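Local coordinates for protein putative dehydratase (Mesorhizobium loti, PDB 2POZ) that is of unknown function but belongs to the mandelate racemase/muconate lactonizing enzyme group of the enolase superfamily and may act as a lyase, perhaps a dehydratase, at residues V344-N349 and A368-N374; G35-Y41 and C309-I314; I268-Q272 and M296-M302; F116-R121 and E322-F328. All blocks are in the same frame, centred on the assembly; numbering follows the deposited sequence.

Contact 1. Residues V344-N349 and A368-N374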
# COMPACT_ATOMS: atom_id res chain seq x y z
N VAL A 344 -14.62 38.20 -32.41
CA VAL A 344 -16.01 38.54 -32.20
C VAL A 344 -16.33 38.80 -30.73
O VAL A 344 -16.23 37.90 -29.90
CB VAL A 344 -16.95 37.42 -32.70
CG1 VAL A 344 -18.40 37.76 -32.37
CG2 VAL A 344 -16.77 37.23 -34.19
N GLU A 345 -16.71 40.03 -30.41
CA GLU A 345 -17.08 40.38 -29.05
C GLU A 345 -18.52 39.90 -28.84
O GLU A 345 -19.44 40.39 -29.48
CB GLU A 345 -17.00 41.89 -28.84
CG GLU A 345 -17.37 42.32 -27.42
CD GLU A 345 -16.56 41.56 -26.37
OE1 GLU A 345 -15.33 41.75 -26.33
OE2 GLU A 345 -17.17 40.79 -25.60
N VAL A 346 -18.70 38.94 -27.94
CA VAL A 346 -20.03 38.39 -27.68
C VAL A 346 -20.79 39.12 -26.58
O VAL A 346 -22.00 38.94 -26.43
CB VAL A 346 -19.96 36.88 -27.30
CG1 VAL A 346 -19.23 36.10 -28.38
CG2 VAL A 346 -19.25 36.73 -25.96
N LEU A 347 -20.11 39.96 -25.82
CA LEU A 347 -20.78 40.67 -24.73
C LEU A 347 -20.91 42.16 -24.96
O LEU A 347 -20.03 42.79 -25.54
CB LEU A 347 -20.04 40.43 -23.41
CG LEU A 347 -19.98 39.00 -22.90
CD1 LEU A 347 -19.35 39.00 -21.51
CD2 LEU A 347 -21.38 38.40 -22.85
N GLU A 348 -22.01 42.71 -24.48
CA GLU A 348 -22.24 44.14 -24.60
C GLU A 348 -21.34 44.84 -23.59
O GLU A 348 -20.84 45.94 -23.83
CB GLU A 348 -23.71 44.46 -24.30
CG GLU A 348 -24.14 45.82 -24.77
CD GLU A 348 -24.17 45.90 -26.28
OE1 GLU A 348 -25.01 45.21 -26.89
OE2 GLU A 348 -23.34 46.66 -26.85
N ASN A 349 -21.11 44.16 -22.47
CA ASN A 349 -20.29 44.69 -21.39
C ASN A 349 -19.20 43.71 -20.98
O ASN A 349 -19.24 43.14 -19.89
CB ASN A 349 -21.20 45.00 -20.21
CG ASN A 349 -22.40 44.07 -20.16
OD1 ASN A 349 -22.26 42.84 -20.09
ND2 ASN A 349 -23.59 44.65 -20.20
N ALA A 368 -23.50 38.95 -17.70
CA ALA A 368 -23.09 39.09 -19.09
C ALA A 368 -24.29 39.21 -20.02
O ALA A 368 -25.20 38.39 -19.98
CB ALA A 368 -22.25 37.88 -19.49
N VAL A 369 -24.28 40.25 -20.86
CA VAL A 369 -25.36 40.47 -21.81
C VAL A 369 -24.82 40.23 -23.22
O VAL A 369 -23.89 40.90 -23.67
CB VAL A 369 -25.89 41.93 -21.72
CG1 VAL A 369 -27.11 42.09 -22.62
CG2 VAL A 369 -26.24 42.27 -20.28
N LEU A 370 -25.41 39.26 -23.91
CA LEU A 370 -24.98 38.91 -25.26
C LEU A 370 -25.36 39.98 -26.28
O LEU A 370 -26.34 40.71 -26.11
CB LEU A 370 -25.61 37.59 -25.69
CG LEU A 370 -25.23 36.29 -24.97
CD1 LEU A 370 -26.16 35.19 -25.43
CD2 LEU A 370 -23.79 35.93 -25.27
N ILE A 371 -24.56 40.09 -27.34
CA ILE A 371 -24.85 41.02 -28.42
C ILE A 371 -25.34 40.08 -29.50
O ILE A 371 -24.55 39.52 -30.26
CB ILE A 371 -23.58 41.75 -28.90
CG1 ILE A 371 -22.94 42.52 -27.74
CG2 ILE A 371 -23.94 42.72 -30.02
CD1 ILE A 371 -21.69 43.31 -28.12
N LYS A 372 -26.65 39.89 -29.54
CA LYS A 372 -27.26 38.98 -30.50
C LYS A 372 -26.83 39.21 -31.95
O LYS A 372 -26.62 38.26 -32.69
CB LYS A 372 -28.79 39.04 -30.39
CG LYS A 372 -29.32 38.62 -29.02
CD LYS A 372 -28.91 37.19 -28.63
CE LYS A 372 -29.75 36.12 -29.34
NZ LYS A 372 -29.62 36.16 -30.82
N ARG A 373 -26.68 40.47 -32.35
CA ARG A 373 -26.27 40.75 -33.72
C ARG A 373 -24.91 40.15 -34.05
O ARG A 373 -24.65 39.77 -35.19
CB ARG A 373 -26.22 42.26 -33.99
CG ARG A 373 -25.59 42.59 -35.34
CD ARG A 373 -25.44 44.08 -35.59
NE ARG A 373 -24.63 44.34 -36.78
CZ ARG A 373 -24.46 45.54 -37.33
NH1 ARG A 373 -25.05 46.60 -36.78
NH2 ARG A 373 -23.71 45.69 -38.41
N ASN A 374 -24.04 40.05 -33.05
CA ASN A 374 -22.70 39.50 -33.29
C ASN A 374 -22.61 37.98 -33.35
O ASN A 374 -21.74 37.44 -34.02
CB ASN A 374 -21.73 40.04 -32.24
CG ASN A 374 -21.37 41.49 -32.47
OD1 ASN A 374 -21.81 42.09 -33.45
ND2 ASN A 374 -20.58 42.07 -31.57
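The torsions of Ile371 set CG1 opposite its own carbonyl carbon (chi1 -58°) and then run straight on, which lays CD1 against the peptide joining Leu347 to Glu348; Ile371 CD1 lies 3.1 Å from Leu347 O. A similar first torsion at Asn374 (chi1 -73°) sends the amide back to the carbonyl of Glu345, and Asn374 ND2 donates to Glu345 O at 2.9 Å in an almost straight bond. Each group lies in the plane of the other, so this bond fixes the turn of the amide. Asn374 CB passes alongside Val344 CG1, the two side chains running in opposite directions.

Between these points the backbones form a single antiparallel bridge, with Leu347 and Leu370 as its non-hydrogen-bonded pair. Glu348 N gives a bond of 2.7 Å to Val369 O, and Ile371 N one of 3.0 Å to Val346 O, the latter donor standing above the carbonyl plane. Ile371 is also the N-cap of helix 372-375, so the chain turns into that helix directly after the bridge. In this way the loop after strand 331-333, in the barrel domain, is fastened to the tail that returns to the N-terminal sheet; Val346 rests on Leu22 of that sheet.

On the side of Ala368, Leu347 CD2 packs against Ala368 CB at 3.5 Å. Across the bridge, the aliphatic CG1 of Ile371 meets Glu348 OE1, the two side chains crossing near a right angle. Asn349 OD1 adds a weak bond from Val369 N at 3.4 Å.

Contact 2. Residues G35-Y41 and C309-I314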
# COMPACT_ATOMS: atom_id res chain seq x y z
N GLY A 35 -24.50 30.35 -21.98
CA GLY A 35 -23.44 29.47 -21.50
C GLY A 35 -22.42 29.21 -22.59
O GLY A 35 -22.69 29.44 -23.76
N GLU A 36 -21.23 28.74 -22.20
CA GLU A 36 -20.17 28.45 -23.17
C GLU A 36 -19.46 27.13 -22.88
O GLU A 36 -19.13 26.83 -21.73
CB GLU A 36 -19.14 29.59 -23.18
CG GLU A 36 -18.08 29.48 -24.28
CD GLU A 36 -17.24 30.75 -24.44
OE1 GLU A 36 -17.69 31.82 -24.02
OE2 GLU A 36 -16.12 30.67 -25.00
N ALA A 37 -19.25 26.34 -23.92
CA ALA A 37 -18.56 25.06 -23.79
C ALA A 37 -17.07 25.36 -23.98
O ALA A 37 -16.69 26.06 -24.92
CB ALA A 37 -19.06 24.09 -24.85
N GLY A 38 -16.24 24.84 -23.08
CA GLY A 38 -14.81 25.11 -23.16
C GLY A 38 -14.03 24.47 -24.30
O GLY A 38 -12.86 24.14 -24.12
N ILE A 39 -14.66 24.28 -25.45
CA ILE A 39 -13.96 23.67 -26.59
C ILE A 39 -13.75 24.72 -27.69
O ILE A 39 -14.10 24.50 -28.85
CB ILE A 39 -14.75 22.48 -27.16
CG1 ILE A 39 -15.23 21.56 -26.02
CG2 ILE A 39 -13.86 21.69 -28.13
CD1 ILE A 39 -14.12 20.80 -25.28
N ALA A 40 -13.17 25.86 -27.32
CA ALA A 40 -12.92 26.95 -28.26
C ALA A 40 -11.62 26.75 -29.05
O ALA A 40 -11.35 27.47 -30.01
CB ALA A 40 -12.86 28.28 -27.50
N TYR A 41 -10.83 25.76 -28.66
CA TYR A 41 -9.58 25.47 -29.35
C TYR A 41 -9.39 23.96 -29.46
O TYR A 41 -10.19 23.19 -28.92
CB TYR A 41 -8.40 26.11 -28.61
CG TYR A 41 -8.34 25.73 -27.15
CD1 TYR A 41 -7.60 24.64 -26.73
CD2 TYR A 41 -9.11 26.42 -26.21
CE1 TYR A 41 -7.61 24.23 -25.39
CE2 TYR A 41 -9.13 26.03 -24.88
CZ TYR A 41 -8.38 24.93 -24.48
OH TYR A 41 -8.40 24.53 -23.17
N CYS A 309 -10.29 29.89 -21.57
CA CYS A 309 -9.86 30.32 -22.89
C CYS A 309 -11.01 30.16 -23.88
O CYS A 309 -11.21 29.09 -24.46
CB CYS A 309 -8.66 29.52 -23.38
SG CYS A 309 -8.04 30.09 -24.99
N GLY A 310 -11.77 31.24 -24.07
CA GLY A 310 -12.89 31.23 -24.98
C GLY A 310 -13.29 32.66 -25.27
O GLY A 310 -12.43 33.51 -25.44
N SER A 311 -14.58 32.94 -25.31
CA SER A 311 -15.04 34.29 -25.57
C SER A 311 -15.19 35.03 -24.23
O SER A 311 -14.94 34.47 -23.16
CB SER A 311 -16.39 34.26 -26.28
OG SER A 311 -17.41 33.89 -25.38
N SER A 312 -15.61 36.29 -24.30
CA SER A 312 -15.83 37.10 -23.10
C SER A 312 -16.87 36.45 -22.18
O SER A 312 -16.86 36.69 -20.97
CB SER A 312 -16.33 38.50 -23.49
OG SER A 312 -15.37 39.20 -24.26
N LEU A 313 -17.77 35.66 -22.75
CA LEU A 313 -18.80 35.01 -21.94
C LEU A 313 -18.21 34.06 -20.90
O LEU A 313 -18.42 34.23 -19.70
CB LEU A 313 -19.80 34.26 -22.82
CG LEU A 313 -20.90 33.47 -22.08
CD1 LEU A 313 -21.65 34.40 -21.12
CD2 LEU A 313 -21.87 32.85 -23.08
N ILE A 314 -17.46 33.05 -21.34
CA ILE A 314 -16.89 32.11 -20.37
C ILE A 314 -15.94 32.78 -19.39
O ILE A 314 -15.81 32.34 -18.25
CB ILE A 314 -16.19 30.92 -21.06
CG1 ILE A 314 -15.89 29.84 -20.01
CG2 ILE A 314 -14.90 31.36 -21.72
CD1 ILE A 314 -15.77 28.44 -20.58
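Glu36 OE1 is gripped by two donors from one helix start: Ile314 N, 3.0 Å away and well above the carboxylate plane, and the hydroxyl of Ser311, whose OG lies so near OE1 that the exact length is doubtful. The other oxygen takes a straighter bond, Ser311 N to Glu36 OE2 at 2.8 Å, through its syn lone pair. Ser311 is the N-cap of helix 312-324, and its OG accepts from Leu313 N at 3.2 Å while donating to Glu36, so the carboxylate positions the capping hydroxyl. The helix start probably favours a negative charge here.

The extended Glu36 chain, with CG opposite the backbone N (chi1 -173°), crosses Ile314 at about a right angle, and Ile314 CB lies 3.5 Å from Glu36 CD. At Gly310 a side chain would run into OE2. With an alanine in place of Glu36, Ser311 N and Ile314 N would probably lose their acceptor, and the capping hydroxyl would keep its bond from Leu313 N but lose its own acceptor.

Farther along, Cys309 SG sits obliquely to the Tyr41 ring, 4.8 Å from its centroid, while Cys309 O meets the ring edge. Tyr41 OH bonds to Glu257, and its ring meets Phe80 and Trp81 of a second subunit.

Strand 33-37, at the margin of the N-terminal antiparallel sheet, thus lies between two helices: Glu36 reaches the start of helix 312-324, while Ala37 points away from it onto helix 87-108.

Contact 3. Residues I268-Q272 and M296-M302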
# COMPACT_ATOMS: atom_id res chain seq x y z
N ILE A 268 -7.13 12.82 -8.99
CA ILE A 268 -6.03 13.74 -8.76
C ILE A 268 -5.81 13.96 -7.26
O ILE A 268 -4.68 13.88 -6.77
CB ILE A 268 -6.29 15.11 -9.43
CG1 ILE A 268 -6.44 14.94 -10.95
CG2 ILE A 268 -5.16 16.09 -9.08
CD1 ILE A 268 -5.26 14.26 -11.62
N PHE A 269 -6.89 14.26 -6.55
CA PHE A 269 -6.81 14.51 -5.12
C PHE A 269 -6.11 13.39 -4.37
O PHE A 269 -5.20 13.63 -3.57
CB PHE A 269 -8.22 14.72 -4.55
CG PHE A 269 -8.92 15.92 -5.11
CD1 PHE A 269 -10.30 15.97 -5.18
CD2 PHE A 269 -8.19 17.02 -5.56
CE1 PHE A 269 -10.95 17.09 -5.69
CE2 PHE A 269 -8.83 18.14 -6.07
CZ PHE A 269 -10.22 18.17 -6.14
N GLU A 270 -6.53 12.16 -4.64
CA GLU A 270 -5.96 11.01 -3.96
C GLU A 270 -4.47 10.79 -4.22
O GLU A 270 -3.82 10.06 -3.49
CB GLU A 270 -6.75 9.75 -4.30
CG GLU A 270 -8.22 9.86 -3.89
CD GLU A 270 -8.94 8.52 -3.88
OE1 GLU A 270 -8.72 7.72 -4.82
OE2 GLU A 270 -9.72 8.28 -2.94
N LEU A 271 -3.94 11.41 -5.26
CA LEU A 271 -2.52 11.27 -5.56
C LEU A 271 -1.70 12.17 -4.65
O LEU A 271 -0.55 11.86 -4.32
CB LEU A 271 -2.21 11.66 -7.01
CG LEU A 271 -2.86 10.87 -8.14
CD1 LEU A 271 -2.50 11.53 -9.46
CD2 LEU A 271 -2.38 9.43 -8.10
N GLN A 272 -2.30 13.29 -4.25
CA GLN A 272 -1.61 14.26 -3.41
C GLN A 272 -0.24 14.55 -4.01
O GLN A 272 0.78 14.53 -3.33
CB GLN A 272 -1.47 13.74 -1.98
CG GLN A 272 -2.40 14.45 -1.02
CD GLN A 272 -2.49 13.76 0.32
OE1 GLN A 272 -3.07 14.30 1.26
NE2 GLN A 272 -1.91 12.56 0.43
N MSE A 296 -13.80 20.41 -2.65
CA MSE A 296 -13.10 19.15 -2.40
C MSE A 296 -11.59 19.40 -2.36
O MSE A 296 -10.87 18.84 -1.53
CB MSE A 296 -13.38 18.14 -3.50
CG MSE A 296 -14.73 17.45 -3.43
SE MSE A 296 -14.84 16.07 -4.82
CE MSE A 296 -13.52 14.84 -4.14
N ALA A 297 -11.12 20.23 -3.28
CA ALA A 297 -9.70 20.54 -3.36
C ALA A 297 -9.18 21.09 -2.05
O ALA A 297 -8.04 20.80 -1.66
CB ALA A 297 -9.46 21.53 -4.48
N GLU A 298 -10.00 21.89 -1.37
CA GLU A 298 -9.62 22.47 -0.09
C GLU A 298 -9.34 21.41 0.96
O GLU A 298 -8.54 21.61 1.87
CB GLU A 298 -10.71 23.43 0.41
CG GLU A 298 -10.39 24.88 0.19
CD GLU A 298 -11.42 25.83 0.78
OE1 GLU A 298 -11.03 26.96 1.16
OE2 GLU A 298 -12.61 25.45 0.86
N ALA A 299 -10.01 20.27 0.84
CA ALA A 299 -9.81 19.18 1.79
C ALA A 299 -8.46 18.51 1.54
O ALA A 299 -8.04 17.64 2.30
CB ALA A 299 -10.93 18.17 1.68
N TYR A 300 -7.80 18.92 0.46
CA TYR A 300 -6.50 18.35 0.12
C TYR A 300 -5.39 19.39 0.12
O TYR A 300 -4.34 19.18 -0.47
CB TYR A 300 -6.56 17.64 -1.23
CG TYR A 300 -7.33 16.33 -1.16
CD1 TYR A 300 -8.72 16.31 -1.26
CD2 TYR A 300 -6.66 15.13 -0.93
CE1 TYR A 300 -9.42 15.11 -1.14
CE2 TYR A 300 -7.35 13.94 -0.81
CZ TYR A 300 -8.73 13.93 -0.91
OH TYR A 300 -9.41 12.74 -0.77
N ASN A 301 -5.64 20.50 0.80
CA ASN A 301 -4.66 21.57 0.93
C ASN A 301 -4.22 22.14 -0.42
O ASN A 301 -3.07 22.55 -0.60
CB ASN A 301 -3.44 21.02 1.70
CG ASN A 301 -2.85 22.04 2.64
OD1 ASN A 301 -3.58 22.71 3.37
ND2 ASN A 301 -1.53 22.14 2.65
N MSE A 302 -5.15 22.19 -1.37
CA MSE A 302 -4.88 22.71 -2.70
C MSE A 302 -5.55 24.04 -3.01
O MSE A 302 -6.58 24.37 -2.43
CB MSE A 302 -5.34 21.70 -3.74
CG MSE A 302 -4.30 20.71 -4.18
SE MSE A 302 -5.15 19.30 -5.17
CE MSE A 302 -4.13 17.80 -4.44
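The Schellman motif that ends helix 287-298 turns the chain at Asn301, after Tyr300, and brings Met302 back beside it; both meet Phe269, near the end of the preceding helix, 261-269, so the contact joins the C-terminal ends of two successive helices of the enolase-type barrel. Asn301, at positive phi, is the C-prime residue; Met302 N returns to Ala297 O at 3.2 Å, from the opposite face of that carbonyl to Tyr300 N. No hydrogen bond crosses between the segments, and Phe269 carries the contact, chiefly with its side chain.

One element is a CH-pi contact: Phe269 CB stands over the centre of the Tyr300 ring, 3.5 Å from its centroid and only 7° off the normal. Phe269 CG lies opposite its carbonyl carbon (chi1 -63°), which carries the ring past Tyr300 to helix 287-298. The two rings are nearly parallel (15°) but slid so far apart that they barely overlap. The phenyl tip reaches the helix, with Phe269 CE1 3.4 Å from Met296 CB and CE2 3.8 Å from Ala297 CB. Residues 296 and 302 are selenomethionines, and both present selenium to the Phe269 ring at its edge. Ile277, on the strand between the helices, touches Phe269, Ala297 and Met302.

The same helix ends face other copies of the protein. Tyr300 OH bonds to Glu270 of a fourth subunit, whose Tyr300 bonds to Glu270 in return. At the ring edge across from Met296, Met302 SE lies 3.8 Å from Phe269 CD2, near the ring plane.

Contact 4. Residues F116-R121 and E322-F328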
# COMPACT_ATOMS: atom_id res chain seq x y z
N PHE A 116 -24.31 31.35 -4.52
CA PHE A 116 -23.26 30.44 -4.06
C PHE A 116 -22.75 30.71 -2.65
O PHE A 116 -21.87 30.00 -2.16
CB PHE A 116 -22.06 30.50 -5.04
CG PHE A 116 -22.28 29.75 -6.33
CD1 PHE A 116 -23.51 29.17 -6.63
CD2 PHE A 116 -21.23 29.61 -7.24
CE1 PHE A 116 -23.70 28.47 -7.82
CE2 PHE A 116 -21.41 28.91 -8.43
CZ PHE A 116 -22.65 28.34 -8.72
N GLY A 117 -23.28 31.75 -2.00
CA GLY A 117 -22.84 32.06 -0.66
C GLY A 117 -22.16 33.41 -0.53
O GLY A 117 -21.46 33.68 0.45
N GLY A 118 -22.35 34.25 -1.53
CA GLY A 118 -21.76 35.58 -1.48
C GLY A 118 -20.34 35.70 -2.00
O GLY A 118 -19.70 34.71 -2.36
N LYS A 119 -19.86 36.93 -1.99
CA LYS A 119 -18.54 37.27 -2.48
C LYS A 119 -17.48 37.27 -1.38
O LYS A 119 -17.78 37.51 -0.21
CB LYS A 119 -18.60 38.65 -3.13
CG LYS A 119 -17.30 39.15 -3.71
CD LYS A 119 -17.34 40.66 -3.89
CE LYS A 119 -18.47 41.09 -4.79
NZ LYS A 119 -18.55 42.58 -4.85
N ILE A 120 -16.24 37.01 -1.77
CA ILE A 120 -15.11 37.02 -0.85
C ILE A 120 -14.12 38.10 -1.29
O ILE A 120 -13.37 38.65 -0.47
CB ILE A 120 -14.37 35.66 -0.82
CG1 ILE A 120 -15.24 34.60 -0.15
CG2 ILE A 120 -13.05 35.80 -0.08
CD1 ILE A 120 -14.56 33.26 -0.03
N ARG A 121 -14.12 38.41 -2.58
CA ARG A 121 -13.20 39.40 -3.14
C ARG A 121 -13.88 40.24 -4.24
O ARG A 121 -14.78 39.76 -4.94
CB ARG A 121 -11.95 38.70 -3.70
CG ARG A 121 -12.27 37.55 -4.65
CD ARG A 121 -11.04 36.73 -5.01
NE ARG A 121 -10.57 35.89 -3.90
CZ ARG A 121 -11.12 34.74 -3.54
NH1 ARG A 121 -12.18 34.26 -4.18
NH2 ARG A 121 -10.60 34.05 -2.53
N GLU A 322 -14.68 32.67 -9.21
CA GLU A 322 -13.53 33.24 -8.53
C GLU A 322 -13.89 34.29 -7.50
O GLU A 322 -13.09 34.64 -6.63
CB GLU A 322 -12.56 33.81 -9.57
CG GLU A 322 -12.21 32.79 -10.64
CD GLU A 322 -11.24 33.33 -11.68
OE1 GLU A 322 -11.40 34.50 -12.09
OE2 GLU A 322 -10.35 32.57 -12.10
N ALA A 323 -15.11 34.81 -7.58
CA ALA A 323 -15.55 35.81 -6.61
C ALA A 323 -15.98 35.10 -5.33
O ALA A 323 -15.94 35.68 -4.24
CB ALA A 323 -16.73 36.60 -7.17
N ASN A 324 -16.33 33.82 -5.46
CA ASN A 324 -16.86 33.04 -4.35
C ASN A 324 -16.00 31.98 -3.65
O ASN A 324 -16.12 31.81 -2.43
CB ASN A 324 -18.18 32.42 -4.83
CG ASN A 324 -18.83 31.50 -3.80
OD1 ASN A 324 -18.58 30.30 -3.78
ND2 ASN A 324 -19.67 32.07 -2.95
N ILE A 325 -15.13 31.28 -4.38
CA ILE A 325 -14.33 30.24 -3.75
C ILE A 325 -13.30 30.74 -2.75
O ILE A 325 -12.67 31.79 -2.93
CB ILE A 325 -13.62 29.35 -4.81
CG1 ILE A 325 -12.80 30.22 -5.76
CG2 ILE A 325 -14.66 28.54 -5.59
CD1 ILE A 325 -11.97 29.41 -6.75
N THR A 326 -13.13 29.97 -1.68
CA THR A 326 -12.20 30.34 -0.63
C THR A 326 -10.74 30.02 -0.95
O THR A 326 -9.84 30.65 -0.41
CB THR A 326 -12.59 29.66 0.70
OG1 THR A 326 -12.81 28.27 0.47
CG2 THR A 326 -13.88 30.26 1.25
N ASN A 327 -10.51 29.04 -1.83
CA ASN A 327 -9.15 28.66 -2.19
C ASN A 327 -8.73 29.10 -3.60
O ASN A 327 -8.10 28.36 -4.35
CB ASN A 327 -8.96 27.13 -2.03
CG ASN A 327 -9.94 26.31 -2.87
OD1 ASN A 327 -11.03 26.78 -3.22
ND2 ASN A 327 -9.56 25.07 -3.18
N PHE A 328 -9.08 30.34 -3.95
CA PHE A 328 -8.73 30.89 -5.25
C PHE A 328 -7.27 31.33 -5.25
O PHE A 328 -6.80 31.92 -4.29
CB PHE A 328 -9.61 32.10 -5.58
CG PHE A 328 -9.15 32.87 -6.79
CD1 PHE A 328 -9.37 32.38 -8.08
CD2 PHE A 328 -8.48 34.08 -6.64
CE1 PHE A 328 -8.92 33.08 -9.19
CE2 PHE A 328 -8.03 34.79 -7.75
CZ PHE A 328 -8.24 34.29 -9.03
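The guanidinium of Arg121 is held between two carbon groups, with Phe328 CB over one face and Ile120 CG2 over the opposite one. The phenyl ring of Phe328 is turned 43° from the guanidinium plane, so the two do not stack. Backbone carbonyls occupy the guanidinium edge. Arg121 NH1 bonds to Glu322 O at 2.6 Å, tilted from both planes, and to Ile325 O at 2.8 Å; NH2 completes an end-on grip of Ile325 O at 3.1 Å, with that oxygen in the guanidinium plane. A bend at chi3 (73°) folds the chain back to bring NH1 to both carbonyls.

These carbonyls belong to the end of helix 312-324 and the turn after it, where a positive charge would probably suit the partial negative charge of the helix's C-terminal end. Were Arg121 cut back to an alanine, Glu322 O and Ile325 O would probably lose these donors and a gap would open between Phe328 and Ile120. The facing segment leaves helix 112-115 through a Schellman motif at Gly117 and leads into strand 123-128, so the contact binds the helix end of the barrel to the crossing from the N-terminal domain.

With CG opposite its backbone N (chi1 177°), Asn324 at the helix end extends its amide to that crossing; ND2 bonds to Gly118 O at 2.7 Å and only weakly to Phe116 O, while OD1 accepts from Lys291. Ile120 N meets Ala323 O at 2.8 Å. Beyond it, Ile120 CD1 presses tightly on Thr326 CG2, 3.3 Å away, the two side chains slanting across each other beside Arg174 of a third subunit.

From the N terminus, strand 33-37 opens contact 2 and the segment after helix 112-115 opens contact 4. Contact 3 opens and closes next, between successive barrel helices, within both longer loops. Residues 309-314 then close contact 2 and residues 322-328 close contact 4, so these two cross, meeting opposite ends of helix 312-324 and tying the N-terminal sheet and the domain crossing to the barrel. Contact 1 follows in series, fastening a late barrel loop to the C-terminal tail. Contacts 1 and 2 touch where Glu345 reaches Ser312, and contacts 3 and 4 where Asn327 bonds to Met302 O, whereas contacts 1 and 3 lie about 37 Å apart between centres.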